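Local atomic coordinates of FMN reductase [NAD(P)H] (Bacillus subtilis, PDB entry 1ZCH), a protein that uses NADH or NADPH to reduce FMN and also reduces nitroaromatic compounds, quinones, chromates and azo dyes. Residues E150-K153 / Y154-P157; S39-N42 / G43-T47; Q143-I146 / E147-L151; G110-D113 / A114-L118. All blocks are in the same frame, centred on the assembly; numbering follows the deposited sequence. Where two conformers were deposited one is given.

Contact 1. Residues E150-K153 / Y154-P157; sequences ELPK and YVFP. With CA (calcium ion), chain C.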
loop_
_atom_site.group_PDB
_atom_site.type_symbol
_atom_site.label_atom_id
_atom_site.label_comp_id
_atom_site.label_asym_id
_atom_site.label_seq_id
_atom_site.Cartn_x
_atom_site.Cartn_y
_atom_site.Cartn_z
ATOM N N GLU A 150 -1.416 -3.139 -22.666
ATOM C CA GLU A 150 -1.483 -1.792 -23.215
ATOM C C GLU A 150 -1.357 -0.687 -22.172
ATOM O O GLU A 150 -2.057 0.324 -22.245
ATOM C CB GLU A 150 -2.789 -1.618 -23.999
ATOM C CG GLU A 150 -2.881 -2.498 -25.241
ATOM C CD GLU A 150 -4.225 -2.394 -25.943
ATOM O OE1 GLU A 150 -4.700 -1.260 -26.156
ATOM O OE2 GLU A 150 -4.802 -3.447 -26.292
ATOM N N LEU A 151 -0.468 -0.875 -21.202
ATOM C CA LEU A 151 -0.270 0.143 -20.177
ATOM C C LEU A 151 0.461 1.302 -20.844
ATOM O O LEU A 151 1.534 1.121 -21.422
ATOM C CB LEU A 151 0.556 -0.414 -19.014
ATOM C CG LEU A 151 0.032 -1.722 -18.407
ATOM C CD1 LEU A 151 0.889 -2.106 -17.201
ATOM C CD2 LEU A 151 -1.427 -1.560 -18.003
ATOM N N PRO A 152 -0.117 2.509 -20.783
ATOM C CA PRO A 152 0.509 3.678 -21.403
ATOM C C PRO A 152 1.590 4.308 -20.536
ATOM O O PRO A 152 1.865 3.852 -19.426
ATOM C CB PRO A 152 -0.673 4.617 -21.601
ATOM C CG PRO A 152 -1.435 4.399 -20.312
ATOM C CD PRO A 152 -1.405 2.874 -20.159
ATOM N N LYS A 153 2.207 5.360 -21.057
ATOM C CA LYS A 153 3.229 6.076 -20.307
ATOM C C LYS A 153 2.584 6.566 -19.004
ATOM O O LYS A 153 1.391 6.880 -18.979
ATOM C CB LYS A 153 3.736 7.259 -21.139
ATOM C CG LYS A 153 4.850 8.073 -20.505
ATOM C CD LYS A 153 5.331 9.142 -21.478
ATOM C CE LYS A 153 6.432 10.003 -20.887
ATOM N NZ LYS A 153 6.896 11.013 -21.886
ATOM N N TYR A 154 3.378 6.600 -17.935
ATOM C CA TYR A 154 2.955 7.032 -16.596
ATOM C C TYR A 154 2.165 5.985 -15.816
ATOM O O TYR A 154 1.564 6.284 -14.785
ATOM C CB TYR A 154 2.165 8.340 -16.671
ATOM C CG TYR A 154 2.972 9.459 -17.288
ATOM C CD1 TYR A 154 4.194 9.848 -16.737
ATOM C CD2 TYR A 154 2.534 10.105 -18.443
ATOM C CE1 TYR A 154 4.961 10.850 -17.324
ATOM C CE2 TYR A 154 3.293 11.110 -19.036
ATOM C CZ TYR A 154 4.502 11.478 -18.475
ATOM O OH TYR A 154 5.241 12.483 -19.056
ATOM N N VAL A 155 2.177 4.755 -16.317
ATOM C CA VAL A 155 1.503 3.644 -15.657
ATOM C C VAL A 155 2.512 2.503 -15.549
ATOM O O VAL A 155 3.197 2.180 -16.522
ATOM C CB VAL A 155 0.284 3.143 -16.473
ATOM C CG1 VAL A 155 -0.354 1.928 -15.781
ATOM C CG2 VAL A 155 -0.736 4.263 -16.628
ATOM N N PHE A 156 2.634 1.914 -14.365
ATOM C CA PHE A 156 3.544 0.784 -14.201
ATOM C C PHE A 156 2.984 -0.251 -13.236
ATOM O O PHE A 156 2.350 0.085 -12.231
ATOM C CB PHE A 156 4.955 1.253 -13.790
ATOM C CG PHE A 156 5.043 1.880 -12.427
ATOM C CD1 PHE A 156 5.171 1.092 -11.289
ATOM C CD2 PHE A 156 5.063 3.265 -12.288
ATOM C CE1 PHE A 156 5.326 1.676 -10.027
ATOM C CE2 PHE A 156 5.216 3.861 -11.034
ATOM C CZ PHE A 156 5.349 3.064 -9.900
ATOM N N PRO A 157 3.189 -1.538 -13.550
ATOM C CA PRO A 157 2.692 -2.630 -12.710
ATOM C C PRO A 157 3.410 -2.733 -11.376
ATOM O O PRO A 157 4.632 -2.610 -11.303
ATOM C CB PRO A 157 2.918 -3.855 -13.584
ATOM C CG PRO A 157 4.210 -3.512 -14.270
ATOM C CD PRO A 157 3.985 -2.065 -14.675
HETATM CA CA CA C . -6.365 0.222 -26.388
HETATM O O HOH W 1 -5.499 1.282 -24.376
HETATM O O HOH W 2 -7.675 -0.995 -24.586
#

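Contact 2. Residues S39-N42 / G43-T47; sequences SSIN and GQQVT. With FMN (flavin mononucleotide), chain D.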
loop_
_atom_site.group_PDB
_atom_site.type_symbol
_atom_site.label_atom_id
_atom_site.label_comp_id
_atom_site.label_asym_id
_atom_site.label_seq_id
_atom_site.Cartn_x
_atom_site.Cartn_y
_atom_site.Cartn_z
ATOM N N SER A 39 -6.671 7.944 -0.762
ATOM C CA SER A 39 -5.590 8.070 -1.740
ATOM C C SER A 39 -5.008 9.472 -1.578
ATOM O O SER A 39 -5.721 10.405 -1.217
ATOM C CB SER A 39 -6.102 7.865 -3.173
ATOM O OG SER A 39 -6.906 8.946 -3.615
ATOM N N SER A 40 -3.713 9.614 -1.826
ATOM C CA SER A 40 -3.056 10.911 -1.680
ATOM C C SER A 40 -3.761 11.980 -2.523
ATOM O O SER A 40 -3.944 11.803 -3.734
ATOM C CB SER A 40 -1.584 10.789 -2.076
ATOM O OG SER A 40 -0.861 11.950 -1.711
ATOM N N ILE A 41 -4.142 13.076 -1.862
ATOM C CA ILE A 41 -4.863 14.215 -2.452
ATOM C C ILE A 41 -6.070 13.787 -3.288
ATOM O O ILE A 41 -6.489 14.498 -4.205
ATOM C CB ILE A 41 -3.945 15.131 -3.334
ATOM C CG1 ILE A 41 -3.595 14.449 -4.659
ATOM C CG2 ILE A 41 -2.678 15.489 -2.569
ATOM C CD1 ILE A 41 -2.913 15.375 -5.651
ATOM N N ASN A 42 -6.648 12.643 -2.935
ATOM C CA ASN A 42 -7.784 12.075 -3.662
ATOM C C ASN A 42 -7.395 11.914 -5.125
ATOM O O ASN A 42 -8.240 11.946 -6.018
ATOM C CB ASN A 42 -9.038 12.958 -3.538
ATOM C CG ASN A 42 -10.295 12.261 -4.065
ATOM O OD1 ASN A 42 -10.460 11.051 -3.897
ATOM N ND2 ASN A 42 -11.188 13.024 -4.691
ATOM N N GLY A 43 -6.096 11.733 -5.353
ATOM C CA GLY A 43 -5.589 11.559 -6.702
ATOM C C GLY A 43 -5.897 10.195 -7.297
ATOM O O GLY A 43 -5.792 10.014 -8.509
ATOM N N GLN A 44 -6.255 9.233 -6.449
ATOM C CA GLN A 44 -6.598 7.889 -6.911
ATOM C C GLN A 44 -5.560 7.395 -7.923
ATOM O O GLN A 44 -5.894 6.976 -9.031
ATOM C CB GLN A 44 -8.008 7.923 -7.521
ATOM C CG GLN A 44 -9.052 8.407 -6.504
ATOM C CD GLN A 44 -10.340 8.909 -7.126
ATOM O OE1 GLN A 44 -11.141 8.134 -7.659
ATOM N NE2 GLN A 44 -10.549 10.220 -7.058
ATOM N N GLN A 45 -4.299 7.430 -7.505
ATOM C CA GLN A 45 -3.175 7.042 -8.345
ATOM C C GLN A 45 -2.949 5.538 -8.537
ATOM O O GLN A 45 -1.807 5.070 -8.579
ATOM C CB GLN A 45 -1.898 7.701 -7.810
ATOM C CG GLN A 45 -1.757 9.186 -8.167
ATOM C CD GLN A 45 -2.378 10.154 -7.160
ATOM O OE1 GLN A 45 -2.503 11.346 -7.444
ATOM N NE2 GLN A 45 -2.749 9.657 -5.982
ATOM N N VAL A 46 -4.036 4.786 -8.660
ATOM C CA VAL A 46 -3.943 3.348 -8.871
ATOM C C VAL A 46 -5.011 2.905 -9.867
ATOM O O VAL A 46 -6.126 3.433 -9.888
ATOM C CB VAL A 46 -4.099 2.558 -7.529
ATOM C CG1 VAL A 46 -5.397 2.933 -6.838
ATOM C CG2 VAL A 46 -4.059 1.052 -7.793
ATOM N N THR A 47 -4.646 1.960 -10.725
ATOM C CA THR A 47 -5.577 1.423 -11.706
ATOM C C THR A 47 -5.574 -0.086 -11.535
ATOM O O THR A 47 -4.532 -0.684 -11.264
ATOM C CB THR A 47 -5.158 1.795 -13.147
ATOM O OG1 THR A 47 -5.436 3.183 -13.368
ATOM C CG2 THR A 47 -5.916 0.955 -14.178
HETATM N N1 FMN D . -5.060 14.325 4.284
HETATM C C2 FMN D . -4.588 15.375 4.982
HETATM O O2 FMN D . -5.315 16.167 5.520
HETATM N N3 FMN D . -3.176 15.610 5.131
HETATM C C4 FMN D . -2.223 14.755 4.565
HETATM O O4 FMN D . -1.039 14.996 4.714
HETATM C C4A FMN D . -2.725 13.598 3.814
HETATM N N5 FMN D . -1.844 12.726 3.226
HETATM C C5A FMN D . -2.348 11.557 2.685
HETATM C C6 FMN D . -1.402 10.566 2.253
HETATM C C7 FMN D . -1.817 9.338 1.746
HETATM C C7M FMN D . -0.781 8.300 1.364
HETATM C C8 FMN D . -3.256 9.046 1.605
HETATM C C8M FMN D . -3.761 7.716 1.105
HETATM C C9 FMN D . -4.212 10.026 1.992
HETATM C C9A FMN D . -3.776 11.277 2.545
HETATM N N10 FMN D . -4.691 12.309 3.065
HETATM C C10 FMN D . -4.202 13.416 3.711
HETATM C "C1'" FMN D . -6.170 12.108 2.921
HETATM C "C2'" FMN D . -6.678 12.398 1.467
HETATM O "O2'" FMN D . -6.767 13.819 1.297
HETATM C "C3'" FMN D . -8.048 11.719 1.313
HETATM O "O3'" FMN D . -7.864 10.296 1.454
HETATM C "C4'" FMN D . -8.669 12.001 -0.076
HETATM O "O4'" FMN D . -8.950 13.394 -0.246
HETATM C "C5'" FMN D . -9.932 11.161 -0.207
HETATM O "O5'" FMN D . -11.021 11.686 0.788
HETATM P P FMN D . -11.556 10.678 1.819
HETATM O O1P FMN D . -12.454 9.741 1.167
HETATM O O2P FMN D . -12.285 11.415 2.833
HETATM O O3P FMN D . -10.460 9.943 2.439
#

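Contact 3. Residues Q143-I146 / E147-L151; sequences QELI and ELLEL. With CA (calcium ion), chain C.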
loop_
_atom_site.group_PDB
_atom_site.type_symbol
_atom_site.label_atom_id
_atom_site.label_comp_id
_atom_site.label_asym_id
_atom_site.label_seq_id
_atom_site.Cartn_x
_atom_site.Cartn_y
_atom_site.Cartn_z
ATOM N N GLN A 143 8.141 -4.979 -19.068
ATOM C CA GLN A 143 7.952 -4.516 -20.440
ATOM C C GLN A 143 6.945 -5.373 -21.205
ATOM O O GLN A 143 6.047 -4.843 -21.863
ATOM C CB GLN A 143 9.285 -4.488 -21.190
ATOM C CG GLN A 143 9.166 -3.888 -22.583
ATOM C CD GLN A 143 8.435 -2.555 -22.575
ATOM O OE1 GLN A 143 8.855 -1.609 -21.910
ATOM N NE2 GLN A 143 7.330 -2.480 -23.308
ATOM N N GLU A 144 7.096 -6.691 -21.126
ATOM C CA GLU A 144 6.184 -7.607 -21.807
ATOM C C GLU A 144 4.758 -7.420 -21.295
ATOM O O GLU A 144 3.800 -7.421 -22.070
ATOM C CB GLU A 144 6.589 -9.067 -21.567
ATOM C CG GLU A 144 7.912 -9.511 -22.183
ATOM C CD GLU A 144 9.121 -8.837 -21.563
ATOM O OE1 GLU A 144 9.052 -8.443 -20.376
ATOM O OE2 GLU A 144 10.152 -8.716 -22.263
ATOM N N LEU A 145 4.627 -7.277 -19.979
ATOM C CA LEU A 145 3.322 -7.109 -19.353
ATOM C C LEU A 145 2.708 -5.776 -19.765
ATOM O O LEU A 145 1.511 -5.689 -20.035
ATOM C CB LEU A 145 3.458 -7.180 -17.829
ATOM C CG LEU A 145 2.161 -7.178 -17.013
ATOM C CD1 LEU A 145 1.308 -8.390 -17.379
ATOM C CD2 LEU A 145 2.499 -7.200 -15.527
ATOM N N ILE A 146 3.540 -4.741 -19.808
ATOM C CA ILE A 146 3.103 -3.405 -20.198
ATOM C C ILE A 146 2.531 -3.440 -21.616
ATOM O O ILE A 146 1.485 -2.850 -21.892
ATOM C CB ILE A 146 4.286 -2.411 -20.134
ATOM C CG1 ILE A 146 4.563 -2.037 -18.674
ATOM C CG2 ILE A 146 4.000 -1.181 -20.980
ATOM C CD1 ILE A 146 5.878 -1.324 -18.456
ATOM N N GLU A 147 3.218 -4.149 -22.506
ATOM C CA GLU A 147 2.783 -4.266 -23.894
ATOM C C GLU A 147 1.520 -5.109 -24.017
ATOM O O GLU A 147 0.600 -4.761 -24.759
ATOM C CB GLU A 147 3.896 -4.880 -24.744
ATOM C CG GLU A 147 5.147 -4.027 -24.774
ATOM C CD GLU A 147 4.872 -2.634 -25.307
ATOM O OE1 GLU A 147 5.543 -1.678 -24.866
ATOM O OE2 GLU A 147 3.986 -2.498 -26.177
ATOM N N LEU A 148 1.479 -6.216 -23.284
ATOM C CA LEU A 148 0.337 -7.118 -23.322
ATOM C C LEU A 148 -0.966 -6.455 -22.892
ATOM O O LEU A 148 -2.008 -6.643 -23.520
ATOM C CB LEU A 148 0.600 -8.335 -22.427
ATOM C CG LEU A 148 -0.518 -9.379 -22.335
ATOM C CD1 LEU A 148 -0.726 -10.043 -23.694
ATOM C CD2 LEU A 148 -0.155 -10.421 -21.289
ATOM N N LEU A 149 -0.905 -5.671 -21.822
ATOM C CA LEU A 149 -2.093 -5.017 -21.292
ATOM C C LEU A 149 -2.275 -3.574 -21.750
ATOM O O LEU A 149 -3.177 -2.875 -21.282
ATOM C CB LEU A 149 -2.071 -5.094 -19.764
ATOM C CG LEU A 149 -1.973 -6.531 -19.237
ATOM C CD1 LEU A 149 -2.025 -6.538 -17.712
ATOM C CD2 LEU A 149 -3.114 -7.363 -19.814
ATOM N N GLU A 150 -1.416 -3.139 -22.666
ATOM C CA GLU A 150 -1.483 -1.792 -23.215
ATOM C C GLU A 150 -1.357 -0.687 -22.172
ATOM O O GLU A 150 -2.057 0.324 -22.245
ATOM C CB GLU A 150 -2.789 -1.618 -23.999
ATOM C CG GLU A 150 -2.881 -2.498 -25.241
ATOM C CD GLU A 150 -4.225 -2.394 -25.943
ATOM O OE1 GLU A 150 -4.700 -1.260 -26.156
ATOM O OE2 GLU A 150 -4.802 -3.447 -26.292
ATOM N N LEU A 151 -0.468 -0.875 -21.202
ATOM C CA LEU A 151 -0.270 0.143 -20.177
ATOM C C LEU A 151 0.461 1.302 -20.844
ATOM O O LEU A 151 1.534 1.121 -21.422
ATOM C CB LEU A 151 0.556 -0.414 -19.014
ATOM C CG LEU A 151 0.032 -1.722 -18.407
ATOM C CD1 LEU A 151 0.889 -2.106 -17.201
ATOM C CD2 LEU A 151 -1.427 -1.560 -18.003
HETATM CA CA CA C . -6.365 0.222 -26.388
HETATM O O HOH W 3 1.806 -0.144 -23.832
HETATM O O HOH W 1 -5.499 1.282 -24.376
HETATM O O HOH W 2 -7.675 -0.995 -24.586
#

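Contact 4. Residues G110-D113 / A114-L118; sequences GAVD and AGIAL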
loop_
_atom_site.group_PDB
_atom_site.type_symbol
_atom_site.label_atom_id
_atom_site.label_comp_id
_atom_site.label_asym_id
_atom_site.label_seq_id
_atom_site.Cartn_x
_atom_site.Cartn_y
_atom_site.Cartn_z
ATOM N N GLY A 110 2.411 6.606 -5.929
ATOM C CA GLY A 110 1.775 5.523 -6.656
ATOM C C GLY A 110 1.852 4.172 -5.967
ATOM O O GLY A 110 0.865 3.429 -5.934
ATOM N N ALA A 111 3.020 3.850 -5.417
ATOM C CA ALA A 111 3.219 2.570 -4.739
ATOM C C ALA A 111 2.372 2.469 -3.474
ATOM O O ALA A 111 1.797 1.418 -3.188
ATOM C CB ALA A 111 4.702 2.379 -4.402
ATOM N N VAL A 112 2.296 3.556 -2.710
ATOM C CA VAL A 112 1.494 3.544 -1.489
ATOM C C VAL A 112 0.005 3.461 -1.830
ATOM O O VAL A 112 -0.740 2.719 -1.187
ATOM C CB VAL A 112 1.763 4.800 -0.620
ATOM C CG1 VAL A 112 0.786 4.851 0.566
ATOM C CG2 VAL A 112 3.199 4.768 -0.113
ATOM N N ASP A 113 -0.434 4.217 -2.833
ATOM C CA ASP A 113 -1.839 4.174 -3.229
ATOM C C ASP A 113 -2.178 2.745 -3.671
ATOM O O ASP A 113 -3.228 2.209 -3.315
ATOM C CB ASP A 113 -2.114 5.158 -4.380
ATOM C CG ASP A 113 -2.582 6.543 -3.899
ATOM O OD1 ASP A 113 -2.464 6.868 -2.696
ATOM O OD2 ASP A 113 -3.067 7.326 -4.745
ATOM N N ALA A 114 -1.282 2.128 -4.439
ATOM C CA ALA A 114 -1.500 0.764 -4.921
ATOM C C ALA A 114 -1.522 -0.255 -3.779
ATOM O O ALA A 114 -2.288 -1.219 -3.815
ATOM C CB ALA A 114 -0.425 0.389 -5.938
ATOM N N GLY A 115 -0.673 -0.046 -2.775
ATOM C CA GLY A 115 -0.641 -0.951 -1.634
ATOM C C GLY A 115 -1.942 -0.845 -0.856
ATOM O O GLY A 115 -2.502 -1.845 -0.389
ATOM N N ILE A 116 -2.426 0.381 -0.693
ATOM C CA ILE A 116 -3.686 0.594 0.009
ATOM C C ILE A 116 -4.776 -0.145 -0.762
ATOM O O ILE A 116 -5.621 -0.824 -0.175
ATOM C CB ILE A 116 -4.040 2.095 0.074
ATOM C CG1 ILE A 116 -3.106 2.797 1.064
ATOM C CG2 ILE A 116 -5.506 2.282 0.470
ATOM C CD1 ILE A 116 -3.248 4.299 1.048
ATOM N N ALA A 117 -4.747 -0.014 -2.084
ATOM C CA ALA A 117 -5.740 -0.668 -2.936
ATOM C C ALA A 117 -5.673 -2.191 -2.820
ATOM O O ALA A 117 -6.697 -2.854 -2.659
ATOM C CB ALA A 117 -5.543 -0.241 -4.395
ATOM N N LEU A 118 -4.464 -2.739 -2.910
ATOM C CA LEU A 118 -4.249 -4.187 -2.815
ATOM C C LEU A 118 -4.706 -4.731 -1.458
ATOM O O LEU A 118 -5.387 -5.761 -1.384
ATOM C CB LEU A 118 -2.763 -4.501 -3.021
ATOM C CG LEU A 118 -2.307 -5.959 -2.954
ATOM C CD1 LEU A 118 -2.841 -6.722 -4.145
ATOM C CD2 LEU A 118 -0.784 -6.005 -2.953
#

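Contact 1. Residues E150-K153 / Y154-P157
Pro152 to Val155 form a type II beta turn, with Lys153 and Tyr154 at its two central positions. Tyr154 carries the positive phi that this turn demands at its third residue. The closing bond, from Val155 N to Pro152 O, is weak: it is 3.3 Å long and bent to 132° at the hydrogen. Side-chain packing from Leu151, Pro152 and Lys153 adds to this weak bond. On the outer side, Lys153 and Tyr154 run alongside each other in the same direction. The lysine chain is fully extended, with CG anti to the backbone N (chi1 -178°), and this lays it along one face of the tyrosine ring. Lys153 CG sits 3.7 Å from the centroid of the Tyr154 ring and 13° off its normal, a CH-pi contact over the centre. Farther along, Lys153 CE comes within 3.3 Å of Tyr154 OH. The inner side is aliphatic: Pro152 CG meets Val155 CG2 at 3.8 Å, and Leu151 CB faces Val155 CG1 at 4.1 Å. Leu151 CD1 meets Pro157 CD at 4.0 Å. The turn thus leads from the end of helix 142-148 into strand 155-164. Leu151 and Val155 press on Cys80 of strand 75-82, Pro152 packs on Asn84 and Tyr154 on Lys87 of helix 84-94, and Tyr187 of the second subunit packs against Leu151, Pro152 and Val155.

Contact 2. Residues S39-N42 / G43-T47
Asn42 and Gln44 lie side by side with their ends pointing the same way and their amide planes 17° apart. The glutamine chain, extended beyond CG, reaches back to the asparagine main chain, where Gln44 NE2 donates to Asn42 O at 3.1 Å and 169°. Asn42 O lies in the Gln44 amide plane, yet the donor stands above the plane of the Asn42 carbonyl. Gln44 is also gripped across the dimer interface, by Leu176 N at OE1 and Tyr200 OH at NE2, both of the second subunit. An alanine in place of Gln44 would probably leave Leu176 N and Tyr200 OH of that subunit without these mates and take one donor from Asn42 O.

Ser39 OG stands between its own N and carbonyl carbon (chi1 71°) and accepts Gln44 N at 2.9 Å. Ser40 O receives Gly43 N at 2.7 Å and, weakly, Gln45 NE2 at 3.3 Å. Gln45 is bent at chi2 to bring its amide there; NE2 also donates to Asp113 of helix 104-127, while OE1 is bound by Tyr228 OH of the second subunit. Gly43 leaves room for this amide: a CB there would lie 1.8 Å from Gln45 OE1. Toward the cofactor, Asn42 CB approaches FMN O4' to 3.3 Å, and Ser39 N donates weakly to the ribityl O3', which donates weakly back to Ser39 O. The buried polar loop thus settles its amides and carbonyls on itself, on Asp113 and on the partner subunit, consistent with it lining one side of an FMN that the second subunit also holds through Arg15 and Lys173.

Contact 3. Residues Q143-I146 / E147-L151
Ile146 and Leu151 meet nearly at right angles, Ile146 CG1 standing 4.0 Å from Leu151 CD1, while from the preceding residue Leu145 CD1 touches Leu149 CD1 at 3.8 Å. These aliphatic pairs sit where helix 142-148 stops. Helical bonds hold up to Leu149 N, which donates to Leu145 O at 3.0 Å. The chain then reverses in a Schellman motif: Leu151 N returns to Ile146 O over 2.9 Å, in the carbonyl plane, and Glu150 N makes a weak bond to Glu147 O. Glu150 takes the positive phi of 59° that the motif needs at its C-prime residue. Water 3 adds a further tie, donating to Leu151 O at 2.7 Å and weakly to Ile146 O. An alanine at Leu151 would probably open a gap beside Ile146 and leave its CG1 without this apolar neighbour.

Beyond this shell, Leu145 and Leu149 rest on Leu78 of strand 75-82, with Ile60 and Arg56 of helix 54-63 alongside them. Past the motif, the exposed Glu150 side chain is extended beyond CG. Its OE1 binds calcium at 2.2 Å, together with waters 1 and 2 and Asn189 OD1 of the second subunit. The chemistry is therefore divided: aliphatic groups seat one side of the helix end on the sheet, Ile146 O is met by a backbone N-H and a water, and the carboxylate beyond joins the two subunits through a metal.

Contact 4. Residues G110-D113 / A114-L118
The flat peptide carbonyl of Val112 joins it to Ile116, whose N donates to Val112 O at 2.9 Å. Ile116 CG1 lies close to the same oxygen, 3.3 Å from Val112 O, because its chi1 of -72° sets that carbon beside its own backbone N. Farther out, Ile116 CD1 reaches Val112 CG1 at 4.1 Å. The second flat group, the Asp113 carboxylate, points off the helix and takes Ser40 N on OD1 and Gln45 NE2 on OD2. Three more bonds continue the helical pattern, among them Ala114 N to Gly110 O and Ala117 N to Asp113 O, the latter 3.0 Å long.

Small residues let other elements come close. Ala114 and Ala117 lie against Val46 of strand 46-51, Ala111 meets Ala111 of the second subunit, and Ile116 packs on Leu118 of that subunit. Val112 and Ile116 also touch a bound FMN. The middle of helix 104-127 is thus mostly apolar, and is shared by the sheet, the flavin and the dimer interface. Its buried carboxylate is answered by two N-H donors from loop 39-45, which would be expected to offset the cost of burying a negative charge there.

Contacts 2 and 4 are buried, whereas contacts 1 and 3 are only partly so and include exposed residues. Contacts 1 and 3 share Glu150 and Leu151 and describe successive steps of one connection, a helix end and the turn into strand 155-164; Pro157 CB of contact 1 packs on Leu145 CD2 of contact 3 at 3.9 Å. Contacts 2 and 4, with centres about 9 Å apart, join through Asp113 hydrogen bonds and Val46 packing on Ala114. Contacts 3 and 4 do not touch. All four reach the second subunit, by calcium and packing on Tyr187 in contacts 1 and 3, hydrogen bonds in contact 2 and aliphatic packing in contact 4.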